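Local atomic coordinates of superantigen-like protein SSL8 (Staphylococcus aureus, PDB entry 3R2T), a protein that is of unknown function, a secreted superantigen-like member of the staphylococcal and streptococcal toxin family that probably acts outside the bacterial cell. Residues V180-L185 and D234-E239; N61-Y66 and K198-S203; L156-I161 and I169-F174; Q82-S87 and Q100-G105. One frame throughout, in Å; residues are numbered along the deposited sequence. Where two conformers were deposited one is given.

Interaction 1: V180-L185 and D234-E239; sequences VSLKEL and DVINSE
V180 and I236 face each other as an antiparallel hydrogen-bonded pair, joined twice. V180 N gives a bond of 2.9 Å to I236 O, and I236 N returns one to V180 O at 2.8 Å. Two residues on, the chain of 180-185 is already turning into a helix, yet L182 N still reaches D234 O at 2.9 Å, so the helix's first residue prolongs the strand pairing. The tight part is apolar. V180, L182, L185 and I236 cluster on one side: CB of I236 lies 4.2 Å from CG1 of V180, while CD1 of I236 meets CD1 of L185 at 3.8 Å and CD1 of L182 at 3.9 Å; branched aliphatic residues suit this closed interior. L182 gets there with CG anti to the backbone N (chi1 -175°). The other face, carrying S181 and V235, is looser: they form a non-hydrogen-bonded pair whose side chains add little contact, and V235 is exposed. At the strand end the partly exposed D234 has a long, weak ion pair with K106. S181 suits its place as N-cap, since its OG accepts from E184 N at 3.1 Å and closes the first turn of the helix. Behind the apolar face stand I211 and M213 of strand 207-213 and Y219 and I221 of strand 218-222, so this two-stranded pairing starts helix 182-197 against the main beta-grasp sheet.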
loop_
_atom_site.group_PDB
_atom_site.type_symbol
_atom_site.label_atom_id
_atom_site.label_comp_id
_atom_site.label_asym_id
_atom_site.label_seq_id
_atom_site.Cartn_x
_atom_site.Cartn_y
_atom_site.Cartn_z
ATOM N N VAL A 180 19.496 -3.398 14.459
ATOM C CA VAL A 180 19.348 -3.031 13.073
ATOM C C VAL A 180 18.298 -3.922 12.369
ATOM O O VAL A 180 18.254 -5.138 12.570
ATOM C CB VAL A 180 20.716 -3.128 12.374
ATOM C CG1 VAL A 180 21.151 -4.549 12.287
ATOM C CG2 VAL A 180 20.692 -2.472 10.988
ATOM N N SER A 181 17.438 -3.306 11.556
ATOM C CA SER A 181 16.404 -4.058 10.848
ATOM C C SER A 181 17.035 -4.800 9.685
ATOM O O SER A 181 18.032 -4.364 9.136
ATOM C CB SER A 181 15.296 -3.120 10.324
ATOM O OG SER A 181 15.783 -2.231 9.302
ATOM N N LEU A 182 16.445 -5.935 9.320
ATOM C CA LEU A 182 16.903 -6.710 8.202
ATOM C C LEU A 182 16.700 -5.875 6.931
ATOM O O LEU A 182 17.437 -6.005 5.979
ATOM C CB LEU A 182 16.088 -7.978 8.117
ATOM C CG LEU A 182 16.443 -9.029 7.082
ATOM C CD1 LEU A 182 17.866 -9.587 7.354
ATOM C CD2 LEU A 182 15.367 -10.150 7.107
ATOM N N LYS A 183 15.678 -5.025 6.952
ATOM C CA LYS A 183 15.376 -4.126 5.862
ATOM C C LYS A 183 16.591 -3.266 5.549
ATOM O O LYS A 183 17.012 -3.164 4.373
ATOM C CB LYS A 183 14.189 -3.241 6.254
ATOM C CG LYS A 183 13.827 -2.157 5.262
ATOM C CD LYS A 183 12.829 -1.201 5.868
ATOM C CE LYS A 183 12.382 -0.163 4.856
ATOM N NZ LYS A 183 11.600 -0.837 3.785
ATOM N N GLU A 184 17.164 -2.654 6.593
ATOM C CA GLU A 184 18.335 -1.767 6.411
ATOM C C GLU A 184 19.562 -2.533 5.891
ATOM O O GLU A 184 20.229 -2.079 4.969
ATOM C CB GLU A 184 18.649 -0.955 7.695
ATOM C CG GLU A 184 19.961 -0.183 7.637
ATOM C CD GLU A 184 20.157 0.849 8.758
ATOM O OE1 GLU A 184 19.299 0.984 9.678
ATOM O OE2 GLU A 184 21.200 1.542 8.703
ATOM N N LEU A 185 19.835 -3.698 6.472
ATOM C CA LEU A 185 20.976 -4.511 6.034
ATOM C C LEU A 185 20.788 -4.936 4.590
ATOM O O LEU A 185 21.683 -4.802 3.790
ATOM C CB LEU A 185 21.122 -5.744 6.905
ATOM C CG LEU A 185 21.485 -5.489 8.358
ATOM C CD1 LEU A 185 21.608 -6.806 9.107
ATOM C CD2 LEU A 185 22.781 -4.714 8.460
ATOM N N ASP A 234 11.854 -7.469 10.905
ATOM C CA ASP A 234 12.772 -8.313 11.709
ATOM C C ASP A 234 13.970 -7.488 12.146
ATOM O O ASP A 234 14.545 -6.762 11.352
ATOM C CB ASP A 234 13.267 -9.542 10.944
ATOM C CG ASP A 234 12.183 -10.585 10.715
ATOM O OD1 ASP A 234 10.979 -10.306 10.920
ATOM O OD2 ASP A 234 12.550 -11.714 10.316
ATOM N N VAL A 235 14.349 -7.618 13.412
ATOM C CA VAL A 235 15.435 -6.836 13.965
ATOM C C VAL A 235 16.525 -7.759 14.452
ATOM O O VAL A 235 16.253 -8.811 15.029
ATOM C CB VAL A 235 14.937 -5.920 15.122
ATOM C CG1 VAL A 235 13.807 -5.001 14.628
ATOM C CG2 VAL A 235 14.440 -6.753 16.342
ATOM N N ILE A 236 17.765 -7.337 14.222
ATOM C CA ILE A 236 18.950 -8.090 14.580
ATOM C C ILE A 236 19.899 -7.315 15.508
ATOM O O ILE A 236 20.156 -6.110 15.308
ATOM C CB ILE A 236 19.710 -8.421 13.283
ATOM C CG1 ILE A 236 18.783 -9.157 12.303
ATOM C CG2 ILE A 236 20.930 -9.249 13.564
ATOM C CD1 ILE A 236 19.417 -9.362 10.930
ATOM N N ASN A 237 20.410 -8.008 16.522
ATOM C CA ASN A 237 21.397 -7.454 17.462
ATOM C C ASN A 237 22.758 -7.447 16.748
ATOM O O ASN A 237 23.403 -8.483 16.617
ATOM C CB ASN A 237 21.436 -8.316 18.736
ATOM C CG ASN A 237 22.492 -7.872 19.718
ATOM O OD1 ASN A 237 23.348 -7.061 19.390
ATOM N ND2 ASN A 237 22.445 -8.419 20.937
ATOM N N SER A 238 23.184 -6.273 16.278
ATOM C CA SER A 238 24.421 -6.141 15.512
ATOM C C SER A 238 25.665 -6.709 16.198
ATOM O O SER A 238 26.558 -7.197 15.528
ATOM C CB SER A 238 24.663 -4.682 15.092
ATOM O OG SER A 238 24.826 -3.845 16.214
ATOM N N GLU A 239 25.721 -6.656 17.518
ATOM C CA GLU A 239 26.868 -7.205 18.230
ATOM C C GLU A 239 26.967 -8.726 18.008
ATOM O O GLU A 239 28.050 -9.305 18.041
ATOM C CB GLU A 239 26.766 -6.861 19.714
ATOM C CG GLU A 239 27.955 -7.291 20.565
ATOM C CD GLU A 239 27.898 -8.730 21.000
ATOM O OE1 GLU A 239 26.782 -9.200 21.334
ATOM O OE2 GLU A 239 28.971 -9.378 21.051
#

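Interaction 2: N61-Y66 and K198-S203; sequences NKLHQY and KLYEGS
The ring nitrogen NE2 of H64 donates to OE2 of E201 at 2.9 Å, the one hydrogen bond between 61-66 and 198-203. The oxygen lies near the plane of the imidazole and offers its anti lone pair, turned away from OE1, while the N-H points to it at 155°. Ring and carboxylate planes stand 41° apart. Placing CG of H64 anti to the backbone N (chi1 -175°) swings the imidazole off the helix toward the loop, and the extended glutamate chain crosses it at a slant, its CG 3.5 Å from CD2 of H64. A glutamate suits this exposed loop, being long enough to reach the ring; the pairing would probably favour a protonated histidine. Deeper in, the contact becomes apolar. CB of L63 sits 3.8 Å from the centroid of the Y200 ring and almost on its normal, a CH-pi contact, and CD1 of L63 reaches CE1 of Y200 at 3.6 Å. CG of L199 lies over the opposite face, so the ring is sandwiched between it and CB of L63, while the Y200 OH is bonded to the carbonyl of L223 and to R190. A type II turn from K198 to E201 presents Y200 and E201 together. The loop follows helix 182-197, whose I194 touches H64, Y200 and E201, and fastens N-terminal helix 57-68 to the end of that helix.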
loop_
_atom_site.group_PDB
_atom_site.type_symbol
_atom_site.label_atom_id
_atom_site.label_comp_id
_atom_site.label_asym_id
_atom_site.label_seq_id
_atom_site.Cartn_x
_atom_site.Cartn_y
_atom_site.Cartn_z
ATOM N N ASN A 61 15.221 -4.648 -13.894
ATOM C CA ASN A 61 15.202 -3.178 -13.974
ATOM C C ASN A 61 14.521 -2.576 -12.750
ATOM O O ASN A 61 15.028 -1.607 -12.176
ATOM C CB ASN A 61 14.526 -2.668 -15.257
ATOM C CG ASN A 61 15.312 -3.007 -16.507
ATOM O OD1 ASN A 61 16.458 -3.451 -16.425
ATOM N ND2 ASN A 61 14.699 -2.788 -17.684
ATOM N N LYS A 62 13.369 -3.132 -12.362
ATOM C CA LYS A 62 12.684 -2.661 -11.153
ATOM C C LYS A 62 13.530 -2.861 -9.883
ATOM O O LYS A 62 13.522 -1.991 -9.004
ATOM C CB LYS A 62 11.285 -3.277 -10.972
ATOM C CG LYS A 62 10.230 -2.596 -11.811
ATOM C CD LYS A 62 8.803 -3.030 -11.461
ATOM C CE LYS A 62 7.796 -2.089 -12.144
ATOM N NZ LYS A 62 6.370 -2.494 -11.965
ATOM N N LEU A 63 14.252 -3.978 -9.782
ATOM C CA LEU A 63 15.112 -4.231 -8.597
ATOM C C LEU A 63 16.271 -3.247 -8.569
ATOM O O LEU A 63 16.637 -2.720 -7.503
ATOM C CB LEU A 63 15.648 -5.659 -8.598
ATOM C CG LEU A 63 14.587 -6.748 -8.415
ATOM C CD1 LEU A 63 15.171 -8.111 -8.759
ATOM C CD2 LEU A 63 13.996 -6.722 -6.995
ATOM N N HIS A 64 16.844 -3.004 -9.753
ATOM C CA HIS A 64 17.929 -2.066 -9.885
ATOM C C HIS A 64 17.438 -0.677 -9.464
ATOM O O HIS A 64 18.088 0.027 -8.680
ATOM C CB HIS A 64 18.435 -2.004 -11.338
ATOM C CG HIS A 64 19.636 -1.126 -11.506
ATOM N ND1 HIS A 64 19.541 0.239 -11.681
ATOM C CD2 HIS A 64 20.960 -1.415 -11.492
ATOM C CE1 HIS A 64 20.758 0.753 -11.766
ATOM N NE2 HIS A 64 21.635 -0.231 -11.657
ATOM N N GLN A 65 16.290 -0.283 -9.997
ATOM C CA GLN A 65 15.721 1.021 -9.701
ATOM C C GLN A 65 15.544 1.226 -8.204
ATOM O O GLN A 65 15.995 2.222 -7.649
ATOM C CB GLN A 65 14.385 1.219 -10.434
ATOM C CG GLN A 65 13.611 2.454 -9.954
ATOM C CD GLN A 65 12.406 2.810 -10.812
ATOM O OE1 GLN A 65 12.358 2.509 -12.016
ATOM N NE2 GLN A 65 11.434 3.491 -10.200
ATOM N N TYR A 66 14.899 0.274 -7.554
ATOM C CA TYR A 66 14.626 0.349 -6.102
ATOM C C TYR A 66 15.869 0.362 -5.225
ATOM O O TYR A 66 16.011 1.213 -4.339
ATOM C CB TYR A 66 13.726 -0.835 -5.724
ATOM C CG TYR A 66 13.245 -0.942 -4.283
ATOM C CD1 TYR A 66 12.099 -0.261 -3.859
ATOM C CD2 TYR A 66 13.883 -1.780 -3.379
ATOM C CE1 TYR A 66 11.635 -0.377 -2.577
ATOM C CE2 TYR A 66 13.417 -1.922 -2.079
ATOM C CZ TYR A 66 12.289 -1.217 -1.687
ATOM O OH TYR A 66 11.832 -1.337 -0.414
ATOM N N LYS A 198 28.081 -4.563 -10.054
ATOM C CA LYS A 198 27.103 -4.461 -11.144
ATOM C C LYS A 198 25.899 -5.416 -10.986
ATOM O O LYS A 198 25.431 -6.025 -11.948
ATOM C CB LYS A 198 27.805 -4.625 -12.496
ATOM C CG LYS A 198 28.954 -3.604 -12.670
ATOM C CD LYS A 198 29.616 -3.599 -14.059
ATOM C CE LYS A 198 28.680 -3.073 -15.150
ATOM N NZ LYS A 198 29.381 -2.911 -16.466
ATOM N N LEU A 199 25.398 -5.535 -9.759
ATOM C CA LEU A 199 24.236 -6.356 -9.513
ATOM C C LEU A 199 23.075 -5.721 -10.267
ATOM O O LEU A 199 22.926 -4.493 -10.278
ATOM C CB LEU A 199 23.907 -6.426 -8.016
ATOM C CG LEU A 199 22.663 -7.251 -7.663
ATOM C CD1 LEU A 199 22.854 -8.722 -8.049
ATOM C CD2 LEU A 199 22.295 -7.109 -6.171
ATOM N N TYR A 200 22.264 -6.573 -10.887
ATOM C CA TYR A 200 21.092 -6.173 -11.665
ATOM C C TYR A 200 21.447 -5.335 -12.900
ATOM O O TYR A 200 20.603 -4.598 -13.395
ATOM C CB TYR A 200 20.038 -5.422 -10.815
ATOM C CG TYR A 200 19.632 -6.105 -9.532
ATOM C CD1 TYR A 200 19.154 -7.407 -9.538
ATOM C CD2 TYR A 200 19.678 -5.429 -8.322
ATOM C CE1 TYR A 200 18.772 -8.041 -8.361
ATOM C CE2 TYR A 200 19.289 -6.051 -7.128
ATOM C CZ TYR A 200 18.834 -7.361 -7.163
ATOM O OH TYR A 200 18.447 -7.994 -5.999
ATOM N N GLU A 201 22.682 -5.442 -13.391
ATOM C CA GLU A 201 23.104 -4.693 -14.592
ATOM C C GLU A 201 23.649 -5.631 -15.662
ATOM O O GLU A 201 24.588 -5.281 -16.374
ATOM C CB GLU A 201 24.162 -3.631 -14.260
ATOM C CG GLU A 201 23.676 -2.512 -13.340
ATOM C CD GLU A 201 24.718 -1.409 -13.136
ATOM O OE1 GLU A 201 25.839 -1.533 -13.683
ATOM O OE2 GLU A 201 24.412 -0.418 -12.432
ATOM N N GLY A 202 23.050 -6.819 -15.772
ATOM C CA GLY A 202 23.466 -7.825 -16.757
ATOM C C GLY A 202 24.763 -8.564 -16.437
ATOM O O GLY A 202 25.339 -9.209 -17.314
ATOM N N SER A 203 25.231 -8.473 -15.194
ATOM C CA SER A 203 26.467 -9.155 -14.780
ATOM C C SER A 203 26.135 -10.189 -13.699
ATOM O O SER A 203 26.385 -11.386 -13.859
ATOM C CB SER A 203 27.496 -8.142 -14.264
ATOM O OG SER A 203 28.719 -8.781 -13.932
#

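Interaction 3: L156-I161 and I169-F174; sequences LLVKKI and IDEFFF
L156 packs across its strand partner E171 and on to F173. From its CB, 3.4 Å from the carbonyl O of E171 and 3.9 Å from CB of F173, the chain leads to CG. A chi1 of 169°, with CG anti to the backbone N, carries CG over E171, and chi2 then turns CD2 to lie 3.7 Å from CB of E171 and 4.0 Å from CD2 of F173. A leucine suits this buried place, filling the angle between strand and phenylalanine. On the same face CG2 of V158 meets CG of E171 at 3.8 Å; the glutamate chain then bends at chi2 and carries its carboxylate away to a salt bridge with K196 and a hydrogen bond with Y197 OH, which would probably offset the cost of burying it. On the more exposed face CD1 of L157 lies 3.3 Å from OD1 of D170. Backbone bonds fix the register: E171 N to L156 O at 2.7 Å, and a reciprocal pair between V158 and I169; the return from L156 N is weak. This is an antiparallel beta hairpin at the margin of the beta-grasp sheet, joined to it through strand 241-248, with helix 182-197 packed over the L156 face.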
loop_
_atom_site.group_PDB
_atom_site.type_symbol
_atom_site.label_atom_id
_atom_site.label_comp_id
_atom_site.label_asym_id
_atom_site.label_seq_id
_atom_site.Cartn_x
_atom_site.Cartn_y
_atom_site.Cartn_z
ATOM N N LEU A 156 32.289 -8.514 5.328
ATOM C CA LEU A 156 31.294 -8.693 4.288
ATOM C C LEU A 156 32.127 -9.430 3.229
ATOM O O LEU A 156 33.066 -8.869 2.684
ATOM C CB LEU A 156 30.787 -7.367 3.734
ATOM C CG LEU A 156 29.938 -7.432 2.453
ATOM C CD1 LEU A 156 28.723 -8.327 2.609
ATOM C CD2 LEU A 156 29.503 -6.040 2.028
ATOM N N LEU A 157 31.839 -10.703 2.997
ATOM C CA LEU A 157 32.565 -11.468 2.006
ATOM C C LEU A 157 31.695 -11.590 0.772
ATOM O O LEU A 157 30.584 -12.117 0.839
ATOM C CB LEU A 157 32.899 -12.851 2.549
ATOM C CG LEU A 157 33.645 -13.781 1.593
ATOM C CD1 LEU A 157 34.989 -13.192 1.188
ATOM C CD2 LEU A 157 33.829 -15.152 2.259
ATOM N N VAL A 158 32.188 -11.110 -0.360
ATOM C CA VAL A 158 31.421 -11.194 -1.605
ATOM C C VAL A 158 32.131 -12.196 -2.504
ATOM O O VAL A 158 33.333 -12.040 -2.760
ATOM C CB VAL A 158 31.327 -9.842 -2.289
ATOM C CG1 VAL A 158 30.509 -9.929 -3.607
ATOM C CG2 VAL A 158 30.720 -8.832 -1.323
ATOM N N LYS A 159 31.379 -13.201 -2.976
ATOM C CA LYS A 159 31.921 -14.261 -3.803
ATOM C C LYS A 159 31.093 -14.683 -5.014
ATOM O O LYS A 159 29.882 -14.467 -5.094
ATOM C CB LYS A 159 32.106 -15.529 -2.990
ATOM C CG LYS A 159 32.900 -15.380 -1.761
ATOM C CD LYS A 159 33.292 -16.759 -1.227
ATOM C CE LYS A 159 32.100 -17.653 -0.975
ATOM N NZ LYS A 159 32.547 -18.990 -0.519
ATOM N N LYS A 160 31.822 -15.292 -5.939
ATOM C CA LYS A 160 31.314 -15.885 -7.158
ATOM C C LYS A 160 32.241 -17.077 -7.346
ATOM O O LYS A 160 33.460 -16.908 -7.441
ATOM C CB LYS A 160 31.405 -14.917 -8.327
ATOM C CG LYS A 160 30.841 -15.469 -9.605
ATOM C CD LYS A 160 30.863 -14.418 -10.682
ATOM C CE LYS A 160 30.363 -14.961 -12.013
ATOM N NZ LYS A 160 30.515 -13.930 -13.073
ATOM N N ILE A 161 31.669 -18.278 -7.377
ATOM C CA ILE A 161 32.462 -19.502 -7.527
ATOM C C ILE A 161 32.329 -20.077 -8.919
ATOM O O ILE A 161 31.887 -21.210 -9.082
ATOM C CB ILE A 161 32.002 -20.594 -6.563
ATOM C CG1 ILE A 161 30.655 -21.151 -7.028
ATOM C CG2 ILE A 161 31.956 -20.058 -5.133
ATOM C CD1 ILE A 161 30.159 -22.323 -6.218
ATOM N N ILE A 169 36.169 -11.589 -2.378
ATOM C CA ILE A 169 36.581 -10.249 -1.949
ATOM C C ILE A 169 36.008 -9.790 -0.594
ATOM O O ILE A 169 34.790 -9.812 -0.384
ATOM C CB ILE A 169 36.160 -9.198 -3.038
ATOM C CG1 ILE A 169 36.681 -9.625 -4.424
ATOM C CG2 ILE A 169 36.644 -7.783 -2.674
ATOM C CD1 ILE A 169 36.505 -8.565 -5.560
ATOM N N ASP A 170 36.898 -9.365 0.311
ATOM C CA ASP A 170 36.496 -8.836 1.621
ATOM C C ASP A 170 36.125 -7.394 1.449
ATOM O O ASP A 170 36.944 -6.605 1.014
ATOM C CB ASP A 170 37.627 -8.893 2.641
ATOM C CG ASP A 170 37.950 -10.286 3.065
ATOM O OD1 ASP A 170 37.187 -11.197 2.689
ATOM O OD2 ASP A 170 38.959 -10.474 3.790
ATOM N N GLU A 171 34.886 -7.056 1.780
ATOM C CA GLU A 171 34.406 -5.687 1.667
ATOM C C GLU A 171 34.236 -5.113 3.049
ATOM O O GLU A 171 33.765 -5.803 3.959
ATOM C CB GLU A 171 33.052 -5.648 0.938
ATOM C CG GLU A 171 33.101 -5.943 -0.562
ATOM C CD GLU A 171 33.741 -4.809 -1.387
ATOM O OE1 GLU A 171 33.856 -3.665 -0.886
ATOM O OE2 GLU A 171 34.118 -5.062 -2.550
ATOM N N PHE A 172 34.628 -3.856 3.227
ATOM C CA PHE A 172 34.430 -3.189 4.518
ATOM C C PHE A 172 32.935 -2.909 4.662
ATOM O O PHE A 172 32.293 -2.487 3.704
ATOM C CB PHE A 172 35.212 -1.872 4.605
ATOM C CG PHE A 172 34.982 -1.139 5.890
ATOM C CD1 PHE A 172 35.616 -1.552 7.057
ATOM C CD2 PHE A 172 34.117 -0.048 5.944
ATOM C CE1 PHE A 172 35.404 -0.892 8.258
ATOM C CE2 PHE A 172 33.893 0.623 7.146
ATOM C CZ PHE A 172 34.538 0.202 8.305
ATOM N N PHE A 173 32.374 -3.168 5.836
ATOM C CA PHE A 173 30.963 -2.909 6.080
ATOM C C PHE A 173 30.868 -2.519 7.539
ATOM O O PHE A 173 31.556 -3.090 8.378
ATOM C CB PHE A 173 30.126 -4.159 5.808
ATOM C CG PHE A 173 28.646 -3.898 5.702
ATOM C CD1 PHE A 173 27.778 -4.260 6.721
ATOM C CD2 PHE A 173 28.124 -3.285 4.565
ATOM C CE1 PHE A 173 26.413 -4.021 6.601
ATOM C CE2 PHE A 173 26.764 -3.037 4.437
ATOM C CZ PHE A 173 25.910 -3.393 5.434
ATOM N N PHE A 174 30.056 -1.527 7.849
ATOM C CA PHE A 174 29.915 -1.113 9.228
ATOM C C PHE A 174 28.446 -0.916 9.535
ATOM O O PHE A 174 27.655 -0.498 8.681
ATOM C CB PHE A 174 30.701 0.174 9.514
ATOM C CG PHE A 174 30.024 1.418 9.021
ATOM C CD1 PHE A 174 29.463 2.319 9.923
ATOM C CD2 PHE A 174 29.918 1.678 7.666
ATOM C CE1 PHE A 174 28.822 3.470 9.480
ATOM C CE2 PHE A 174 29.275 2.824 7.215
ATOM C CZ PHE A 174 28.728 3.723 8.128
#

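Interaction 4: Q82-S87 and Q100-G105; sequences QGYYDS and QVFLLG
The phenol ring of Y84 has NE2 of Q100 over the centre of one face; in one of two deposited conformers, CD2 of Y85 lies over the other. NE2 of Q100 stands 3.3 Å above the plane of the Y84 ring, with the amide tilted 72° to it, so the group approaches steeply by its NH2 end instead of lying flat; an extended glutamine can reach there. The contact belongs to the OB-fold domain: Y84 reaches past strand 87-92 to strand 99-102, while S87, at the start of the middle strand, meets F102 directly. Y84 comes up with CG anti to the backbone N (chi1 178°), bringing its CD2 3.6 Å from CE1 of F102. The two rings are nearly perpendicular, with planes at 86° and centroids 5.6 Å apart. A type II' turn from Y84 to S87, closed by mutual backbone bonds, returns the chain beside the phenylalanine. A serine, small and able to present both CH2 and OG, suits a place against that ring. F102 also meets F148 of the second subunit edge-to-face, while I147 of that subunit packs on S87. OG of S87 lies in plane at the edge of the F102 ring, 3.7 Å from CD1 of F102.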
loop_
_atom_site.group_PDB
_atom_site.type_symbol
_atom_site.label_atom_id
_atom_site.label_comp_id
_atom_site.label_asym_id
_atom_site.label_seq_id
_atom_site.Cartn_x
_atom_site.Cartn_y
_atom_site.Cartn_z
ATOM N N GLN A 82 -1.682 4.345 13.914
ATOM C CA GLN A 82 -3.049 4.757 13.585
ATOM C C GLN A 82 -3.454 4.010 12.333
ATOM O O GLN A 82 -2.613 3.541 11.574
ATOM C CB GLN A 82 -3.181 6.270 13.353
ATOM C CG GLN A 82 -2.230 6.849 12.318
ATOM C CD GLN A 82 -2.496 8.321 12.041
ATOM O OE1 GLN A 82 -1.734 9.189 12.460
ATOM N NE2 GLN A 82 -3.600 8.606 11.374
ATOM N N GLY A 83 -4.747 3.909 12.124
ATOM C CA GLY A 83 -5.262 3.213 10.987
ATOM C C GLY A 83 -5.224 4.031 9.718
ATOM O O GLY A 83 -5.540 5.220 9.710
ATOM N N TYR A 84 -4.770 3.376 8.657
ATOM C CA TYR A 84 -4.776 3.920 7.313
ATOM C C TYR A 84 -5.402 2.738 6.577
ATOM O O TYR A 84 -4.703 1.802 6.153
ATOM C CB TYR A 84 -3.382 4.284 6.813
ATOM C CG TYR A 84 -3.375 4.808 5.396
ATOM C CD1 TYR A 84 -3.822 6.101 5.098
ATOM C CD2 TYR A 84 -2.907 4.017 4.347
ATOM C CE1 TYR A 84 -3.811 6.579 3.771
ATOM C CE2 TYR A 84 -2.882 4.479 3.044
ATOM C CZ TYR A 84 -3.335 5.759 2.758
ATOM O OH TYR A 84 -3.314 6.193 1.453
ATOM N N TYR A 85 -6.728 2.801 6.437
ATOM C CA TYR A 85 -7.529 1.748 5.813
ATOM C C TYR A 85 -7.279 0.476 6.621
ATOM O O TYR A 85 -7.484 0.476 7.833
ATOM C CB TYR A 85 -7.211 1.594 4.327
ATOM C CG TYR A 85 -7.438 2.881 3.556
ATOM C CD1 TYR A 85 -8.722 3.304 3.228
ATOM C CD2 TYR A 85 -6.368 3.668 3.149
ATOM C CE1 TYR A 85 -8.932 4.484 2.527
ATOM C CE2 TYR A 85 -6.568 4.847 2.445
ATOM C CZ TYR A 85 -7.845 5.250 2.137
ATOM O OH TYR A 85 -8.026 6.419 1.435
ATOM N N ASP A 86 -6.839 -0.603 5.990
ATOM C CA ASP A 86 -6.638 -1.834 6.753
ATOM C C ASP A 86 -5.176 -2.085 7.144
ATOM O O ASP A 86 -4.778 -3.222 7.407
ATOM C CB ASP A 86 -7.281 -3.041 6.056
ATOM C CG ASP A 86 -6.977 -3.100 4.580
ATOM O OD1 ASP A 86 -6.086 -2.362 4.113
ATOM O OD2 ASP A 86 -7.649 -3.892 3.880
ATOM N N SER A 87 -4.388 -1.009 7.185
ATOM C CA SER A 87 -3.001 -1.071 7.613
ATOM C C SER A 87 -2.883 -0.197 8.867
ATOM O O SER A 87 -3.700 0.704 9.098
ATOM C CB SER A 87 -2.043 -0.491 6.547
ATOM O OG SER A 87 -2.093 -1.182 5.298
ATOM N N GLN A 100 5.377 7.995 6.272
ATOM C CA GLN A 100 4.267 7.131 6.650
ATOM C C GLN A 100 4.751 5.695 6.539
ATOM O O GLN A 100 4.876 5.153 5.448
ATOM C CB GLN A 100 3.050 7.364 5.767
ATOM C CG GLN A 100 1.868 6.483 6.129
ATOM C CD GLN A 100 0.571 6.995 5.546
ATOM O OE1 GLN A 100 0.310 8.198 5.569
ATOM N NE2 GLN A 100 -0.261 6.088 5.045
ATOM N N VAL A 101 5.006 5.101 7.693
ATOM C CA VAL A 101 5.545 3.768 7.797
ATOM C C VAL A 101 4.484 2.747 8.072
ATOM O O VAL A 101 3.821 2.768 9.121
ATOM C CB VAL A 101 6.565 3.701 8.940
ATOM C CG1 VAL A 101 7.156 2.293 9.049
ATOM C CG2 VAL A 101 7.651 4.760 8.715
ATOM N N PHE A 102 4.347 1.828 7.125
ATOM C CA PHE A 102 3.369 0.771 7.231
ATOM C C PHE A 102 3.958 -0.368 8.047
ATOM O O PHE A 102 5.000 -0.922 7.686
ATOM C CB PHE A 102 2.982 0.295 5.841
ATOM C CG PHE A 102 2.148 1.293 5.068
ATOM C CD1 PHE A 102 0.808 1.061 4.850
ATOM C CD2 PHE A 102 2.698 2.481 4.593
ATOM C CE1 PHE A 102 0.029 1.977 4.135
ATOM C CE2 PHE A 102 1.926 3.397 3.890
ATOM C CZ PHE A 102 0.589 3.142 3.660
ATOM N N LEU A 103 3.278 -0.716 9.136
ATOM C CA LEU A 103 3.715 -1.783 10.024
ATOM C C LEU A 103 3.131 -3.101 9.518
ATOM O O LEU A 103 2.130 -3.591 10.046
ATOM C CB LEU A 103 3.224 -1.494 11.437
ATOM C CG LEU A 103 3.646 -0.124 11.980
ATOM C CD1 LEU A 103 3.001 0.204 13.329
ATOM C CD2 LEU A 103 5.160 -0.026 12.047
ATOM N N LEU A 104 3.785 -3.689 8.522
ATOM C CA LEU A 104 3.284 -4.913 7.871
ATOM C C LEU A 104 3.819 -6.274 8.343
ATOM O O LEU A 104 3.377 -7.298 7.832
ATOM C CB LEU A 104 3.504 -4.821 6.343
ATOM C CG LEU A 104 2.942 -3.604 5.586
ATOM C CD1 LEU A 104 2.999 -3.864 4.062
ATOM C CD2 LEU A 104 1.501 -3.254 5.982
ATOM N N GLY A 105 4.743 -6.324 9.290
ATOM C CA GLY A 105 5.281 -7.624 9.729
ATOM C C GLY A 105 5.031 -7.901 11.197
ATOM O O GLY A 105 3.901 -7.862 11.642
#

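Overall arrangement
From the N terminus, helix 57-68 supplies the first half of interaction 2, which closes only after 132 residues. Inside that long loop lie interaction 4, a local contact of the OB-fold domain, and then interaction 3, the hairpin that opens the beta-grasp part; they follow in series, on opposite sides of the chain's centre. Interaction 1 closes a loop of 48 residues that holds most of helix 182-197 and strands 207-213 and 218-222. It crosses interaction 2: 180-185 lies within that loop and 234-239 beyond it. Helix 182-197 connects them, ending just before 198-203. Interactions 1 and 3 touch where L185 meets F173, while interaction 2 ties the N-terminal helix to the beta-grasp domain.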